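Local coordinates for protein ATP-dependent 6-phosphofructokinase isozyme 2 (Escherichia coli, PDB 3CQD) that catalyses the ATP-dependent phosphorylation of D-fructose 6-phosphate to fructose 1,6-bisphosphate, the first committing step of glycolysis, at residues B[45-50]-B[255-260]. Sequence-based numbering, arbitrary orientation.
With ATP (adenosine-5'-triphosphate), chain I.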
loop_
_atom_site.group_PDB
_atom_site.type_symbol
_atom_site.label_atom_id
_atom_site.label_comp_id
_atom_site.label_asym_id
_atom_site.label_seq_id
_atom_site.Cartn_x
_atom_site.Cartn_y
_atom_site.Cartn_z
ATOM N N ALA B 45 13.315 5.835 30.018
ATOM C CA ALA B 45 13.065 6.675 31.188
ATOM C C ALA B 45 11.569 6.937 31.373
ATOM O O ALA B 45 11.065 6.904 32.497
ATOM C CB ALA B 45 13.822 7.973 31.085
ATOM N N ARG B 46 10.877 7.175 30.261
ATOM C CA ARG B 46 9.433 7.410 30.239
ATOM C C ARG B 46 8.682 6.175 30.707
ATOM O O ARG B 46 7.785 6.266 31.522
ATOM C CB ARG B 46 8.964 7.752 28.828
ATOM C CG ARG B 46 9.286 9.157 28.372
ATOM C CD ARG B 46 8.639 9.415 27.027
ATOM N NE ARG B 46 7.183 9.426 27.136
ATOM C CZ ARG B 46 6.355 8.912 26.228
ATOM N NH1 ARG B 46 6.841 8.341 25.132
ATOM N NH2 ARG B 46 5.036 8.957 26.423
ATOM N N ALA B 47 9.059 5.022 30.161
ATOM C CA ALA B 47 8.464 3.745 30.547
ATOM C C ALA B 47 8.663 3.525 32.050
ATOM O O ALA B 47 7.750 3.094 32.739
ATOM C CB ALA B 47 9.098 2.635 29.771
ATOM N N ILE B 48 9.856 3.837 32.556
ATOM C CA ILE B 48 10.150 3.706 33.993
ATOM C C ILE B 48 9.262 4.621 34.847
ATOM O O ILE B 48 8.742 4.199 35.895
ATOM C CB ILE B 48 11.657 3.946 34.280
ATOM C CG1 ILE B 48 12.457 2.696 33.880
ATOM C CG2 ILE B 48 11.898 4.304 35.746
ATOM C CD1 ILE B 48 13.963 2.941 33.684
ATOM N N ALA B 49 9.098 5.866 34.384
ATOM C CA ALA B 49 8.205 6.812 35.012
ATOM C C ALA B 49 6.784 6.249 35.022
ATOM O O ALA B 49 6.096 6.328 36.032
ATOM C CB ALA B 49 8.245 8.138 34.287
ATOM N N HIS B 50 6.353 5.663 33.910
ATOM C CA HIS B 50 5.030 5.031 33.867
ATOM C C HIS B 50 4.881 3.927 34.912
ATOM O O HIS B 50 3.811 3.770 35.484
ATOM C CB HIS B 50 4.721 4.468 32.490
ATOM C CG HIS B 50 4.586 5.509 31.422
ATOM N ND1 HIS B 50 4.901 6.837 31.623
ATOM C CD2 HIS B 50 4.202 5.405 30.129
ATOM C CE1 HIS B 50 4.701 7.510 30.502
ATOM N NE2 HIS B 50 4.282 6.662 29.578
ATOM N N GLY B 255 9.856 -2.249 22.858
ATOM C CA GLY B 255 11.232 -2.570 23.246
ATOM C C GLY B 255 11.715 -1.674 24.374
ATOM O O GLY B 255 12.325 -2.138 25.322
ATOM N N ASP B 256 11.458 -0.377 24.259
ATOM C CA ASP B 256 11.858 0.566 25.311
ATOM C C ASP B 256 11.129 0.302 26.599
ATOM O O ASP B 256 11.719 0.415 27.678
ATOM C CB ASP B 256 11.615 1.997 24.866
ATOM C CG ASP B 256 12.519 2.393 23.731
ATOM O OD1 ASP B 256 12.096 3.219 22.904
ATOM O OD2 ASP B 256 13.641 1.846 23.655
ATOM N N SER B 257 9.842 -0.039 26.479
ATOM C CA SER B 257 9.017 -0.349 27.646
ATOM C C SER B 257 9.565 -1.555 28.388
ATOM O O SER B 257 9.692 -1.536 29.608
ATOM C CB SER B 257 7.553 -0.595 27.260
ATOM O OG SER B 257 6.961 0.596 26.776
ATOM N N MET B 258 9.835 -2.620 27.643
ATOM C CA MET B 258 10.484 -3.796 28.190
ATOM C C MET B 258 11.797 -3.451 28.900
ATOM O O MET B 258 12.032 -3.888 30.025
ATOM C CB MET B 258 10.737 -4.819 27.086
ATOM C CG MET B 258 11.722 -5.895 27.473
ATOM S SD MET B 258 11.821 -7.245 26.294
ATOM C CE MET B 258 10.480 -8.224 26.919
ATOM N N VAL B 259 12.653 -2.672 28.238
ATOM C CA VAL B 259 13.939 -2.302 28.831
ATOM C C VAL B 259 13.749 -1.525 30.137
ATOM O O VAL B 259 14.378 -1.853 31.148
ATOM C CB VAL B 259 14.826 -1.548 27.818
ATOM C CG1 VAL B 259 16.091 -1.033 28.481
ATOM C CG2 VAL B 259 15.196 -2.496 26.672
ATOM N N GLY B 260 12.876 -0.511 30.120
ATOM C CA GLY B 260 12.527 0.214 31.344
ATOM C C GLY B 260 12.125 -0.734 32.472
ATOM O O GLY B 260 12.665 -0.661 33.581
HETATM P PG ATP I . 11.122 -1.930 19.421
HETATM O O1G ATP I . 12.547 -1.492 19.566
HETATM O O2G ATP I . 10.130 -1.107 20.211
HETATM O O3G ATP I . 10.766 -2.198 17.994
HETATM P PB ATP I . 12.032 -4.548 19.945
HETATM O O1B ATP I . 12.000 -5.011 18.532
HETATM O O2B ATP I . 13.391 -4.083 20.463
HETATM O O3B ATP I . 11.002 -3.348 20.158
HETATM P PA ATP I . 10.176 -6.634 20.728
HETATM O O1A ATP I . 9.479 -6.407 19.427
HETATM O O2A ATP I . 10.657 -8.011 21.012
HETATM O O3A ATP I . 11.448 -5.645 20.945
HETATM O "O5'" ATP I . 9.265 -6.065 21.899
HETATM C "C5'" ATP I . 9.679 -6.059 23.274
HETATM C "C4'" ATP I . 8.574 -6.814 24.006
HETATM O "O4'" ATP I . 7.321 -6.219 23.651
HETATM C "C3'" ATP I . 8.379 -8.272 23.606
HETATM O "O3'" ATP I . 9.299 -9.192 24.181
HETATM C "C2'" ATP I . 6.953 -8.508 24.048
HETATM O "O2'" ATP I . 6.820 -8.629 25.462
HETATM C "C1'" ATP I . 6.280 -7.190 23.693
HETATM N N9 ATP I . 5.728 -7.315 22.341
HETATM C C8 ATP I . 6.281 -6.853 21.218
HETATM N N7 ATP I . 5.530 -7.137 20.149
HETATM C C5 ATP I . 4.466 -7.790 20.593
HETATM C C6 ATP I . 3.292 -8.376 19.966
HETATM N N6 ATP I . 3.141 -8.273 18.623
HETATM N N1 ATP I . 2.398 -8.956 20.789
HETATM C C2 ATP I . 2.571 -9.044 22.121
HETATM N N3 ATP I . 3.640 -8.545 22.760
HETATM C C4 ATP I . 4.586 -7.910 22.045
#
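Ala47 and Gly260 let two helices meet almost backbone to backbone, a worked example of small residues setting the distance at a crossing. The Ala47 methyl points toward helix 254-267 and rests on its main chain, with CB 3.7 Å from Ser257 CA and more loosely beside the carbonyl O of Asp256. Gly260 makes the matching dent: a side chain there would run into Ala47 CB. The axes therefore come within 7.7 Å, crossing at -60°, and no hydrogen bond joins the segments.

Ile48 flanks this point with its longer branch. CG1 lies beside the backbone N and anti to the carbonyl carbon (chi1 -77°), which carries CG1 and CD1 against the backbone of Gly260, bare of any side chain, CG1 lying 3.4 Å from Gly260 O. Without CG1 and CD1, as with an alanine here, the flank of Gly260 would probably be left with a gap.

In the ribokinase-like PfkB fold, helix 254-267 starts at the phosphate-binding end of the active site. There Gly255 N donates to ATP O2G (2.9 Å, 157°), and Asp256, probably the catalytic residue as in related kinases, sits one position on. The Ser257 hydroxyl is hydrogen-bonded to Gly253 O, just before the helix begins. On the nucleotide side, SD of Met258 lies against the ribose of ATP, and the bend at chi3 brings CE to it as well.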